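PDB 3UFC: putative uncharacterized protein from Pyrococcus furiosus, which probably binds CRISPR RNA as a Cas6 paralogue within the adaptive immune system that defends this archaeon against viruses and other mobile genetic elements. Local coordinates for residues N15-F20 with G69-S74; I57-R62 with D75-Y80; K164-R169 with N224-K229; H49-F54 with H171-D176. One frame throughout, in Å; residues are numbered along the deposited sequence.

Interaction 1 of 4, residues N15-F20 with G69-S74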
loop_
_atom_site.group_PDB
_atom_site.type_symbol
_atom_site.label_atom_id
_atom_site.label_comp_id
_atom_site.label_asym_id
_atom_site.label_seq_id
_atom_site.Cartn_x
_atom_site.Cartn_y
_atom_site.Cartn_z
ATOM N N ASN A 15 -0.886 22.585 -12.373
ATOM C CA ASN A 15 -0.513 21.603 -13.389
ATOM C C ASN A 15 0.918 21.100 -13.200
ATOM O O ASN A 15 1.689 21.023 -14.156
ATOM C CB ASN A 15 -0.655 22.214 -14.787
ATOM C CG ASN A 15 -2.100 22.465 -15.172
ATOM O OD1 ASN A 15 -2.381 23.075 -16.204
ATOM N ND2 ASN A 15 -3.026 21.990 -14.347
ATOM N N PRO A 16 1.290 20.745 -11.960
ATOM C CA PRO A 16 2.649 20.258 -11.716
ATOM C C PRO A 16 2.871 18.853 -12.265
ATOM O O PRO A 16 1.922 18.132 -12.573
ATOM C CB PRO A 16 2.751 20.302 -10.196
ATOM C CG PRO A 16 1.380 19.891 -9.786
ATOM C CD PRO A 16 0.493 20.699 -10.721
ATOM N N VAL A 17 4.138 18.479 -12.393
ATOM C CA VAL A 17 4.498 17.156 -12.873
ATOM C C VAL A 17 5.311 16.502 -11.764
ATOM O O VAL A 17 6.375 16.993 -11.398
ATOM C CB VAL A 17 5.358 17.223 -14.158
ATOM C CG1 VAL A 17 5.685 15.816 -14.639
ATOM C CG2 VAL A 17 4.612 17.987 -15.243
ATOM N N ILE A 18 4.792 15.413 -11.209
ATOM C CA ILE A 18 5.497 14.713 -10.144
ATOM C C ILE A 18 6.183 13.482 -10.723
ATOM O O ILE A 18 5.718 12.907 -11.704
ATOM C CB ILE A 18 4.535 14.234 -9.024
ATOM C CG1 ILE A 18 3.531 13.225 -9.591
ATOM C CG2 ILE A 18 3.826 15.423 -8.405
ATOM C CD1 ILE A 18 2.618 12.592 -8.540
ATOM N N PRO A 19 7.308 13.070 -10.128
ATOM C CA PRO A 19 8.005 11.886 -10.638
ATOM C C PRO A 19 7.152 10.644 -10.380
ATOM O O PRO A 19 6.294 10.655 -9.493
ATOM C CB PRO A 19 9.308 11.888 -9.841
ATOM C CG PRO A 19 8.905 12.524 -8.538
ATOM C CD PRO A 19 8.030 13.669 -8.993
ATOM N N PHE A 20 7.369 9.583 -11.154
ATOM C CA PHE A 20 6.597 8.356 -10.973
ATOM C C PHE A 20 6.990 7.596 -9.704
ATOM O O PHE A 20 6.135 7.033 -9.023
ATOM C CB PHE A 20 6.792 7.369 -12.135
ATOM C CG PHE A 20 6.534 7.934 -13.500
ATOM C CD1 PHE A 20 7.589 8.399 -14.285
ATOM C CD2 PHE A 20 5.252 7.922 -14.041
ATOM C CE1 PHE A 20 7.375 8.835 -15.592
ATOM C CE2 PHE A 20 5.025 8.359 -15.348
ATOM C CZ PHE A 20 6.089 8.813 -16.125
ATOM N N GLY A 69 7.250 12.150 -15.675
ATOM C CA GLY A 69 6.440 11.806 -14.522
ATOM C C GLY A 69 4.950 11.876 -14.792
ATOM O O GLY A 69 4.493 11.642 -15.911
ATOM N N ILE A 70 4.190 12.204 -13.755
ATOM C CA ILE A 70 2.741 12.303 -13.866
ATOM C C ILE A 70 2.324 13.768 -13.823
ATOM O O ILE A 70 2.654 14.484 -12.877
ATOM C CB ILE A 70 2.045 11.557 -12.703
ATOM C CG1 ILE A 70 2.592 10.131 -12.595
ATOM C CG2 ILE A 70 0.545 11.519 -12.935
ATOM C CD1 ILE A 70 2.095 9.372 -11.374
ATOM N N LYS A 71 1.614 14.216 -14.853
ATOM C CA LYS A 71 1.153 15.598 -14.905
ATOM C C LYS A 71 -0.234 15.682 -14.283
ATOM O O LYS A 71 -1.185 15.071 -14.771
ATOM C CB LYS A 71 1.105 16.101 -16.347
ATOM C CG LYS A 71 0.716 17.567 -16.463
ATOM C CD LYS A 71 0.684 18.022 -17.913
ATOM C CE LYS A 71 0.303 19.490 -18.024
ATOM N NZ LYS A 71 0.310 19.957 -19.441
ATOM N N ILE A 72 -0.334 16.437 -13.195
ATOM C CA ILE A 72 -1.592 16.609 -12.475
ATOM C C ILE A 72 -2.489 17.637 -13.160
ATOM O O ILE A 72 -2.140 18.812 -13.248
ATOM C CB ILE A 72 -1.318 17.058 -11.027
ATOM C CG1 ILE A 72 -0.490 15.989 -10.312
ATOM C CG2 ILE A 72 -2.632 17.311 -10.297
ATOM C CD1 ILE A 72 0.013 16.401 -8.954
ATOM N N LEU A 73 -3.645 17.189 -13.638
ATOM C CA LEU A 73 -4.586 18.068 -14.323
ATOM C C LEU A 73 -5.840 18.313 -13.489
ATOM O O LEU A 73 -6.892 18.654 -14.029
ATOM C CB LEU A 73 -4.992 17.457 -15.668
ATOM C CG LEU A 73 -3.880 17.089 -16.655
ATOM C CD1 LEU A 73 -4.494 16.402 -17.860
ATOM C CD2 LEU A 73 -3.114 18.331 -17.075
ATOM N N SER A 74 -5.726 18.141 -12.176
ATOM C CA SER A 74 -6.864 18.339 -11.286
ATOM C C SER A 74 -6.446 18.513 -9.831
ATOM O O SER A 74 -5.388 18.040 -9.419
ATOM C CB SER A 74 -7.817 17.148 -11.396
ATOM O OG SER A 74 -8.832 17.212 -10.410
HETATM O O HOH W 1 -1.582 22.578 -19.000
#

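Interaction 2 of 4, residues I57-R62 with D75-Y80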
loop_
_atom_site.group_PDB
_atom_site.type_symbol
_atom_site.label_atom_id
_atom_site.label_comp_id
_atom_site.label_asym_id
_atom_site.label_seq_id
_atom_site.Cartn_x
_atom_site.Cartn_y
_atom_site.Cartn_z
ATOM N N ILE A 57 -0.615 7.767 -5.045
ATOM C CA ILE A 57 -1.365 9.015 -5.039
ATOM C C ILE A 57 -2.421 8.876 -6.140
ATOM O O ILE A 57 -2.086 8.669 -7.306
ATOM C CB ILE A 57 -0.430 10.223 -5.316
ATOM C CG1 ILE A 57 0.588 10.358 -4.178
ATOM C CG2 ILE A 57 -1.246 11.504 -5.439
ATOM C CD1 ILE A 57 1.672 11.411 -4.423
ATOM N N ILE A 58 -3.692 8.957 -5.761
ATOM C CA ILE A 58 -4.791 8.819 -6.716
ATOM C C ILE A 58 -5.206 10.187 -7.255
ATOM O O ILE A 58 -5.737 11.023 -6.526
ATOM C CB ILE A 58 -6.010 8.128 -6.053
ATOM C CG1 ILE A 58 -5.569 6.808 -5.409
ATOM C CG2 ILE A 58 -7.100 7.867 -7.089
ATOM C CD1 ILE A 58 -5.004 5.809 -6.388
ATOM N N ILE A 59 -4.956 10.396 -8.542
ATOM C CA ILE A 59 -5.261 11.654 -9.215
ATOM C C ILE A 59 -6.413 11.474 -10.209
ATOM O O ILE A 59 -6.303 10.716 -11.170
ATOM C CB ILE A 59 -4.002 12.155 -9.946
ATOM C CG1 ILE A 59 -2.838 12.234 -8.951
ATOM C CG2 ILE A 59 -4.259 13.518 -10.567
ATOM C CD1 ILE A 59 -1.474 12.331 -9.587
ATOM N N ARG A 60 -7.519 12.176 -9.968
ATOM C CA ARG A 60 -8.702 12.075 -10.825
ATOM C C ARG A 60 -8.415 12.300 -12.310
ATOM O O ARG A 60 -8.876 11.535 -13.159
ATOM C CB ARG A 60 -9.774 13.060 -10.356
ATOM C CG ARG A 60 -11.072 12.987 -11.152
ATOM C CD ARG A 60 -12.050 14.061 -10.709
ATOM N NE ARG A 60 -13.230 14.117 -11.566
ATOM C CZ ARG A 60 -14.197 15.023 -11.447
ATOM N NH1 ARG A 60 -14.126 15.951 -10.502
ATOM N NH2 ARG A 60 -15.233 15.005 -12.277
ATOM N N LYS A 61 -7.664 13.351 -12.622
ATOM C CA LYS A 61 -7.319 13.655 -14.006
ATOM C C LYS A 61 -5.810 13.833 -14.113
ATOM O O LYS A 61 -5.246 14.801 -13.600
ATOM C CB LYS A 61 -8.039 14.921 -14.473
ATOM C CG LYS A 61 -8.055 15.083 -15.982
ATOM C CD LYS A 61 -8.939 16.245 -16.407
ATOM C CE LYS A 61 -9.139 16.250 -17.914
ATOM N NZ LYS A 61 -9.791 14.988 -18.376
ATOM N N ARG A 62 -5.165 12.888 -14.787
ATOM C CA ARG A 62 -3.717 12.893 -14.939
ATOM C C ARG A 62 -3.275 12.622 -16.372
ATOM O O ARG A 62 -4.053 12.151 -17.200
ATOM C CB ARG A 62 -3.113 11.820 -14.037
ATOM C CG ARG A 62 -3.818 10.477 -14.189
ATOM C CD ARG A 62 -2.868 9.301 -14.070
ATOM N NE ARG A 62 -2.342 9.131 -12.721
ATOM C CZ ARG A 62 -1.478 8.181 -12.381
ATOM N NH1 ARG A 62 -1.048 7.321 -13.294
ATOM N NH2 ARG A 62 -1.046 8.088 -11.133
ATOM N N ASP A 75 -7.289 19.192 -9.058
ATOM C CA ASP A 75 -7.029 19.416 -7.639
ATOM C C ASP A 75 -7.617 18.283 -6.805
ATOM O O ASP A 75 -7.458 18.254 -5.590
ATOM C CB ASP A 75 -7.638 20.749 -7.193
ATOM C CG ASP A 75 -6.784 21.937 -7.578
ATOM O OD1 ASP A 75 -7.324 23.059 -7.649
ATOM O OD2 ASP A 75 -5.568 21.753 -7.798
ATOM N N ASP A 76 -8.304 17.360 -7.468
ATOM C CA ASP A 76 -8.917 16.219 -6.794
ATOM C C ASP A 76 -7.864 15.113 -6.699
ATOM O O ASP A 76 -7.744 14.260 -7.586
ATOM C CB ASP A 76 -10.138 15.755 -7.593
ATOM C CG ASP A 76 -10.901 14.646 -6.906
ATOM O OD1 ASP A 76 -11.060 14.703 -5.669
ATOM O OD2 ASP A 76 -11.358 13.723 -7.611
ATOM N N ILE A 77 -7.097 15.154 -5.613
ATOM C CA ILE A 77 -6.013 14.209 -5.371
ATOM C C ILE A 77 -6.147 13.575 -3.996
ATOM O O ILE A 77 -6.294 14.276 -2.999
ATOM C CB ILE A 77 -4.650 14.927 -5.434
ATOM C CG1 ILE A 77 -4.483 15.605 -6.793
ATOM C CG2 ILE A 77 -3.525 13.940 -5.177
ATOM C CD1 ILE A 77 -3.263 16.502 -6.877
ATOM N N SER A 78 -6.068 12.251 -3.940
ATOM C CA SER A 78 -6.198 11.549 -2.671
ATOM C C SER A 78 -5.097 10.533 -2.394
ATOM O O SER A 78 -4.542 9.929 -3.310
ATOM C CB SER A 78 -7.550 10.833 -2.613
ATOM O OG SER A 78 -8.628 11.755 -2.611
ATOM N N LEU A 79 -4.793 10.367 -1.112
ATOM C CA LEU A 79 -3.810 9.401 -0.640
ATOM C C LEU A 79 -4.538 8.605 0.442
ATOM O O LEU A 79 -5.023 9.184 1.420
ATOM C CB LEU A 79 -2.600 10.103 -0.019
ATOM C CG LEU A 79 -1.626 9.187 0.734
ATOM C CD1 LEU A 79 -0.983 8.190 -0.236
ATOM C CD2 LEU A 79 -0.555 10.029 1.418
ATOM N N TYR A 80 -4.638 7.291 0.265
ATOM C CA TYR A 80 -5.310 6.465 1.264
ATOM C C TYR A 80 -4.294 5.721 2.121
ATOM O O TYR A 80 -3.257 5.268 1.635
ATOM C CB TYR A 80 -6.260 5.471 0.593
ATOM C CG TYR A 80 -7.269 6.135 -0.318
ATOM C CD1 TYR A 80 -6.966 6.394 -1.649
ATOM C CD2 TYR A 80 -8.516 6.538 0.168
ATOM C CE1 TYR A 80 -7.873 7.039 -2.482
ATOM C CE2 TYR A 80 -9.434 7.187 -0.656
ATOM C CZ TYR A 80 -9.104 7.432 -1.979
ATOM O OH TYR A 80 -9.998 8.067 -2.802
#

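Interaction 3 of 4, residues K164-R169 with N224-K229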
loop_
_atom_site.group_PDB
_atom_site.type_symbol
_atom_site.label_atom_id
_atom_site.label_comp_id
_atom_site.label_asym_id
_atom_site.label_seq_id
_atom_site.Cartn_x
_atom_site.Cartn_y
_atom_site.Cartn_z
ATOM N N LYS A 164 2.105 -17.821 1.989
ATOM C CA LYS A 164 3.148 -17.841 3.011
ATOM C C LYS A 164 3.416 -16.455 3.578
ATOM O O LYS A 164 3.555 -16.285 4.789
ATOM C CB LYS A 164 4.461 -18.399 2.450
ATOM C CG LYS A 164 5.511 -18.610 3.529
ATOM C CD LYS A 164 6.916 -18.744 2.960
ATOM C CE LYS A 164 7.422 -17.403 2.456
ATOM N NZ LYS A 164 8.882 -17.433 2.172
ATOM N N VAL A 165 3.513 -15.471 2.694
ATOM C CA VAL A 165 3.761 -14.102 3.115
ATOM C C VAL A 165 2.672 -13.619 4.079
ATOM O O VAL A 165 2.971 -13.056 5.128
ATOM C CB VAL A 165 3.820 -13.151 1.898
ATOM C CG1 VAL A 165 3.775 -11.701 2.358
ATOM C CG2 VAL A 165 5.101 -13.402 1.121
ATOM N N MET A 166 1.410 -13.850 3.725
ATOM C CA MET A 166 0.310 -13.411 4.577
ATOM C C MET A 166 0.350 -14.093 5.948
ATOM O O MET A 166 0.118 -13.444 6.969
ATOM C CB MET A 166 -1.036 -13.656 3.885
ATOM C CG MET A 166 -1.228 -12.845 2.585
ATOM S SD MET A 166 -0.892 -11.061 2.776
ATOM C CE MET A 166 -2.351 -10.559 3.706
ATOM N N LEU A 167 0.663 -15.388 5.981
ATOM C CA LEU A 167 0.731 -16.104 7.258
ATOM C C LEU A 167 1.853 -15.564 8.145
ATOM O O LEU A 167 1.677 -15.394 9.351
ATOM C CB LEU A 167 0.939 -17.607 7.030
ATOM C CG LEU A 167 -0.216 -18.341 6.341
ATOM C CD1 LEU A 167 0.127 -19.820 6.163
ATOM C CD2 LEU A 167 -1.477 -18.187 7.176
ATOM N N LEU A 168 3.005 -15.294 7.535
ATOM C CA LEU A 168 4.167 -14.767 8.250
ATOM C C LEU A 168 3.886 -13.371 8.814
ATOM O O LEU A 168 4.190 -13.083 9.971
ATOM C CB LEU A 168 5.363 -14.698 7.296
ATOM C CG LEU A 168 6.521 -15.696 7.393
ATOM C CD1 LEU A 168 6.062 -17.039 7.920
ATOM C CD2 LEU A 168 7.153 -15.835 6.012
ATOM N N ARG A 169 3.329 -12.496 7.982
ATOM C CA ARG A 169 3.009 -11.138 8.416
ATOM C C ARG A 169 1.944 -11.166 9.517
ATOM O O ARG A 169 2.049 -10.450 10.514
ATOM C CB ARG A 169 2.525 -10.303 7.226
ATOM C CG ARG A 169 3.592 -10.046 6.158
ATOM C CD ARG A 169 3.045 -9.146 5.063
ATOM N NE ARG A 169 2.410 -7.958 5.640
ATOM C CZ ARG A 169 1.357 -7.346 5.108
ATOM N NH1 ARG A 169 0.819 -7.802 3.977
ATOM N NH2 ARG A 169 0.817 -6.305 5.726
ATOM N N ASN A 224 -4.082 -4.174 6.348
ATOM C CA ASN A 224 -2.635 -3.959 6.257
ATOM C C ASN A 224 -2.011 -4.181 4.886
ATOM O O ASN A 224 -0.788 -4.121 4.751
ATOM C CB ASN A 224 -1.896 -4.834 7.277
ATOM C CG ASN A 224 -2.299 -4.525 8.699
ATOM O OD1 ASN A 224 -2.354 -3.362 9.096
ATOM N ND2 ASN A 224 -2.578 -5.566 9.479
ATOM N N GLY A 225 -2.845 -4.427 3.880
ATOM C CA GLY A 225 -2.351 -4.649 2.535
ATOM C C GLY A 225 -2.038 -6.117 2.254
ATOM O O GLY A 225 -1.743 -6.882 3.174
ATOM N N PHE A 226 -2.119 -6.509 0.985
ATOM C CA PHE A 226 -1.816 -7.879 0.568
ATOM C C PHE A 226 -0.393 -7.907 0.048
ATOM O O PHE A 226 0.049 -6.959 -0.598
ATOM C CB PHE A 226 -2.746 -8.331 -0.561
ATOM C CG PHE A 226 -4.045 -8.894 -0.081
ATOM C CD1 PHE A 226 -4.134 -10.227 0.316
ATOM C CD2 PHE A 226 -5.175 -8.085 0.010
ATOM C CE1 PHE A 226 -5.336 -10.751 0.801
ATOM C CE2 PHE A 226 -6.383 -8.601 0.495
ATOM C CZ PHE A 226 -6.457 -9.938 0.890
ATOM N N GLY A 227 0.326 -8.984 0.337
ATOM C CA GLY A 227 1.685 -9.097 -0.163
ATOM C C GLY A 227 2.779 -8.520 0.712
ATOM O O GLY A 227 2.627 -8.398 1.926
ATOM N N GLU A 228 3.890 -8.160 0.077
ATOM C CA GLU A 228 5.054 -7.634 0.785
ATOM C C GLU A 228 5.271 -6.149 0.553
ATOM O O GLU A 228 4.628 -5.541 -0.304
ATOM C CB GLU A 228 6.316 -8.380 0.326
ATOM C CG GLU A 228 6.213 -9.889 0.415
ATOM C CD GLU A 228 7.424 -10.587 -0.175
ATOM O OE1 GLU A 228 8.554 -10.263 0.251
ATOM O OE2 GLU A 228 7.245 -11.455 -1.057
ATOM N N LYS A 229 6.191 -5.577 1.328
ATOM C CA LYS A 229 6.550 -4.163 1.214
ATOM C C LYS A 229 5.360 -3.227 1.401
ATOM O O LYS A 229 5.387 -2.094 0.916
ATOM C CB LYS A 229 7.159 -3.897 -0.166
ATOM C CG LYS A 229 8.340 -4.787 -0.537
ATOM C CD LYS A 229 9.520 -4.547 0.391
ATOM C CE LYS A 229 10.770 -5.261 -0.108
ATOM N NZ LYS A 229 11.959 -4.936 0.731
#

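Interaction 4 of 4, residues H49-F54 with H171-D176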
loop_
_atom_site.group_PDB
_atom_site.type_symbol
_atom_site.label_atom_id
_atom_site.label_comp_id
_atom_site.label_asym_id
_atom_site.label_seq_id
_atom_site.Cartn_x
_atom_site.Cartn_y
_atom_site.Cartn_z
ATOM N N HIS A 49 7.482 -6.269 8.101
ATOM C CA HIS A 49 6.334 -7.171 8.209
ATOM C C HIS A 49 5.020 -6.485 7.824
ATOM O O HIS A 49 3.967 -7.121 7.769
ATOM C CB HIS A 49 6.228 -7.751 9.615
ATOM C CG HIS A 49 7.402 -8.589 10.007
ATOM N ND1 HIS A 49 8.456 -8.095 10.744
ATOM C CD2 HIS A 49 7.701 -9.882 9.742
ATOM C CE1 HIS A 49 9.354 -9.049 10.918
ATOM N NE2 HIS A 49 8.921 -10.143 10.319
ATOM N N GLY A 50 5.097 -5.186 7.562
ATOM C CA GLY A 50 3.927 -4.438 7.143
ATOM C C GLY A 50 2.816 -4.275 8.155
ATOM O O GLY A 50 1.789 -4.945 8.058
ATOM N N TYR A 51 3.017 -3.380 9.117
ATOM C CA TYR A 51 2.012 -3.112 10.140
ATOM C C TYR A 51 0.971 -2.140 9.604
ATOM O O TYR A 51 0.015 -1.795 10.298
ATOM C CB TYR A 51 2.653 -2.510 11.394
ATOM C CG TYR A 51 3.354 -3.515 12.277
ATOM C CD1 TYR A 51 4.587 -4.062 11.917
ATOM C CD2 TYR A 51 2.782 -3.918 13.479
ATOM C CE1 TYR A 51 5.233 -4.990 12.745
ATOM C CE2 TYR A 51 3.413 -4.838 14.308
ATOM C CZ TYR A 51 4.635 -5.368 13.938
ATOM O OH TYR A 51 5.246 -6.272 14.771
ATOM N N TRP A 52 1.165 -1.697 8.365
ATOM C CA TRP A 52 0.238 -0.764 7.734
ATOM C C TRP A 52 0.515 -0.732 6.241
ATOM O O TRP A 52 1.449 -1.381 5.760
ATOM C CB TRP A 52 0.417 0.647 8.314
ATOM C CG TRP A 52 1.774 1.252 8.030
ATOM C CD1 TRP A 52 2.991 0.745 8.394
ATOM C CD2 TRP A 52 2.044 2.477 7.328
ATOM N NE1 TRP A 52 4.002 1.579 7.964
ATOM C CE2 TRP A 52 3.449 2.648 7.309
ATOM C CE3 TRP A 52 1.235 3.446 6.714
ATOM C CZ2 TRP A 52 4.063 3.751 6.699
ATOM C CZ3 TRP A 52 1.848 4.543 6.106
ATOM C CH2 TRP A 52 3.251 4.683 6.106
ATOM N N THR A 53 -0.292 0.029 5.512
ATOM C CA THR A 53 -0.120 0.162 4.074
ATOM C C THR A 53 -0.657 1.510 3.621
ATOM O O THR A 53 -1.356 2.192 4.373
ATOM C CB THR A 53 -0.891 -0.945 3.306
ATOM O OG1 THR A 53 -0.709 -0.765 1.900
ATOM C CG2 THR A 53 -2.386 -0.877 3.602
ATOM N N PHE A 54 -0.295 1.907 2.407
ATOM C CA PHE A 54 -0.828 3.131 1.837
ATOM C C PHE A 54 -0.890 2.983 0.329
ATOM O O PHE A 54 -0.179 2.170 -0.261
ATOM C CB PHE A 54 -0.058 4.397 2.280
ATOM C CG PHE A 54 1.373 4.495 1.797
ATOM C CD1 PHE A 54 2.422 4.024 2.583
ATOM C CD2 PHE A 54 1.676 5.171 0.616
ATOM C CE1 PHE A 54 3.759 4.233 2.205
ATOM C CE2 PHE A 54 3.008 5.388 0.225
ATOM C CZ PHE A 54 4.049 4.918 1.024
ATOM N N HIS A 171 1.316 -13.521 11.689
ATOM C CA HIS A 171 1.898 -13.990 12.940
ATOM C C HIS A 171 2.655 -12.876 13.651
ATOM O O HIS A 171 2.493 -12.665 14.857
ATOM C CB HIS A 171 2.844 -15.170 12.688
ATOM C CG HIS A 171 3.608 -15.588 13.903
ATOM N ND1 HIS A 171 4.745 -14.934 14.324
ATOM C CD2 HIS A 171 3.352 -16.537 14.835
ATOM C CE1 HIS A 171 5.156 -15.460 15.465
ATOM N NE2 HIS A 171 4.328 -16.434 15.796
ATOM N N GLU A 172 3.488 -12.169 12.900
ATOM C CA GLU A 172 4.272 -11.079 13.453
ATOM C C GLU A 172 3.406 -9.908 13.928
ATOM O O GLU A 172 3.579 -9.414 15.041
ATOM C CB GLU A 172 5.273 -10.581 12.410
ATOM C CG GLU A 172 6.040 -9.343 12.831
ATOM C CD GLU A 172 6.812 -9.545 14.121
ATOM O OE1 GLU A 172 7.495 -10.585 14.256
ATOM O OE2 GLU A 172 6.738 -8.656 14.996
ATOM N N VAL A 173 2.475 -9.469 13.087
ATOM C CA VAL A 173 1.621 -8.338 13.437
ATOM C C VAL A 173 0.518 -8.649 14.449
ATOM O O VAL A 173 0.342 -7.907 15.415
ATOM C CB VAL A 173 1.002 -7.708 12.162
ATOM C CG1 VAL A 173 0.042 -6.587 12.533
ATOM C CG2 VAL A 173 2.117 -7.163 11.268
ATOM N N MET A 174 -0.211 -9.741 14.244
ATOM C CA MET A 174 -1.297 -10.112 15.150
ATOM C C MET A 174 -0.837 -10.891 16.385
ATOM O O MET A 174 -1.577 -11.004 17.361
ATOM C CB MET A 174 -2.355 -10.932 14.404
ATOM C CG MET A 174 -2.896 -10.263 13.142
ATOM S SD MET A 174 -3.571 -8.600 13.449
ATOM C CE MET A 174 -5.159 -9.014 14.150
ATOM N N GLY A 175 0.372 -11.444 16.349
ATOM C CA GLY A 175 0.857 -12.179 17.505
ATOM C C GLY A 175 0.846 -13.691 17.371
ATOM O O GLY A 175 1.625 -14.376 18.029
ATOM N N ASP A 176 -0.041 -14.221 16.540
ATOM C CA ASP A 176 -0.096 -15.661 16.333
ATOM C C ASP A 176 -0.676 -15.953 14.959
ATOM O O ASP A 176 -1.189 -15.055 14.294
ATOM C CB ASP A 176 -0.944 -16.331 17.417
ATOM C CG ASP A 176 -0.673 -17.830 17.531
ATOM O OD1 ASP A 176 -1.223 -18.461 18.458
ATOM O OD2 ASP A 176 0.087 -18.380 16.700
#

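Interaction 1 of 4, residues N15-F20 with G69-S74
Pro16 and Ile18 join Ile70 and Ile72 through three backbone hydrogen bonds. Ile18 and Ile70 form an antiparallel hydrogen-bonded pair, with Ile70 N to Ile18 O at 2.7 Å and Ile18 N to Ile70 O at 2.9 Å. One step further, Ile72 N reaches Pro16 O in a nearly straight bond. A CA-H...O contact extends the ladder past the proline, Asn15 CA lying 3.2 Å from Ile72 O.

Apolar packing gathers on the face that carries Ile18 and Ile70. Ile72 keeps CG1 beside its backbone N (chi1 -61°) and is extended beyond it, which carries CD1 to Pro16 CG at 3.8 Å and to Ile18 CG2 at 4.0 Å. Val107 and Phe109 of strand 107-116 cover this cluster. On the face of Val17 and Lys71, a non-hydrogen-bonded pair, Val17 CG2 rests on the aliphatic root of the lysine.

Phe20 makes an aromatic contact: it lays a ring face over Gly69, whose CA sits 3.4 Å from the ring centroid in a CH-pi contact. The same ring meets Ile70 CG1 through CD2.

At the solvent end, a water donates to Asn15 OD1 and accepts from Lys71 NZ at the tip of a fully extended lysine. Strand 17-18 thus adds an outer strand to the hairpin 62-65/69-72, completing a small three-stranded antiparallel sheet.

Interaction 2 of 4, residues I57-R62 with D75-Y80
Ile58 and Ser78 face each other as an antiparallel hydrogen-bonded pair, Ile58 N to Ser78 O at 2.8 Å and Ser78 N to Ile58 O at 2.9 Å, and Arg60 N adds a longer, straight bond to Asp76 O at 3.2 Å. Between these rungs Ile59 and Ile77 form a non-hydrogen-bonded pair, their side chains running alongside one another. Ile77 places CG2 anti to its backbone N, against Ile57 CG2 at 3.3 Å, tighter than usual for two methyls. These are the second and third strands of a ferredoxin-like fold: 53-59 is the outer strand, 77-83 its neighbour, and the latter pairs in turn with strand 3-11. On the other face Ile58 CG1 comes in the ring plane to the edge of Tyr80, 3.7 Å from CE1. Where the strands part, the extended Arg60 chain passes Asp76, CD lying 3.2 Å from OD2. Arg60 NE stays 4.4 Å from OD2, beyond salt-bridge range, and the guanidinium and carboxylate planes stand 88° apart. Asp76 directs its other oxygen, OD1, into a salt bridge with Lys8 on strand 3-11, while its backbone centres an inverse gamma turn.

Interaction 3 of 4, residues K164-R169 with N224-K229
The segment that follows helix 215-224, whose Gly-Phe-Gly is the first half of the glycine-rich loop found in RAMP proteins such as Cas6, is held here by helix 158-174 of the C-terminal ferredoxin-like domain. Arg169 makes three of the four hydrogen bonds. Its chain bends at chi3 (50°) and turns the guanidinium edge to a row of backbone carbonyls where helix 215-224 ends. NH1 bonds to Gly225 O at 2.8 Å with the acceptor close to the guanidinium plane, and NH2 bonds to Asn224 O at 2.9 Å. Both nitrogens sit above the carbonyl planes rather than on a lone pair. NH1 also makes a weak, strongly bent bond to Gly227 O. NE and NH2 have further acceptors in His49 O and Gly50 O, so five carbonyls accept from the N-H groups of the buried guanidinium, one of them through a weak bond; the positive charge probably also suits the C-terminal end of the helix.

A turn earlier, Met166 bends at chi2 and chi3 and brings its sulfur to the loop, where Gly227 N donates a weak hydrogen bond to SD at 3.4 Å. The same thioether makes a Met-aromatic contact, oblique to the ring, in which CE lies 3.8 Å from Phe226 CD1. Beyond it Glu228, whose carboxylate takes a hydrogen bond from Arg137 N, crosses Val165 at about a right angle, with its CG 3.6 Å from Val165 CG1.

Interaction 4 of 4, residues H49-F54 with H171-D176
This contact bridges the two ferredoxin-like domains of the Cas6 fold: the turn leading into strand 53-59 of the N-terminal domain meets the last turn of helix 158-174 from the C-terminal one. Two aromatic side chains, His49 and Tyr51, receive two consecutive helix residues, Glu172 and Val173.

Val173 packs by CH-pi contact, CG2 standing 3.8 Å from the Tyr51 ring centroid and only 3° off the ring normal, almost exactly over the centre of the face. Its other methyl, CG1, overhangs the rim, 3.9 Å from Tyr51 CD2. CG2 also borders the backbone of the turn, with Gly50 O and His49 O among its neighbours.

Glu172 touches both aromatic groups with different parts of its chain. CG leaves anti to the backbone N (chi1 174°) and passes over the imidazole face, 3.4 Å from the His49 ring centroid and displaced toward the rim. The bend at chi2 then takes the carboxylate on toward the tyrosine. The imidazole therefore meets the aliphatic part of the glutamate, and its ND1 is hydrogen-bonded to Ser47, just before the turn. Carboxylate and Tyr51 ring are inclined by 58°, and at the ring edge Tyr51 OH donates a weak hydrogen bond to Glu172 OE2 over 2.8 Å.

How the interactions relate
Interactions 1 and 2, both partly buried, build sheet within the N-terminal domain and rest on regular backbone ladders lined with isoleucines. They touch: Leu73 N lies 2.9 Å from Lys61 O, and Ile72 CG2 packs on Ile77 CD1, tying the small sheet to the large one. Interactions 3 and 4 lie across the chain's centre, both on helix 158-174, and depend on side chains. Interaction 3 is buried and mainly polar, with a methionine beside the arginine; interaction 4 is a surface contact of ring faces with one weak hydrogen bond. Arg169 connects them through His49 O and Gly50 O. Strand 53-59 links interactions 2 and 4, with Phe54 packing against Leu79 and Tyr80.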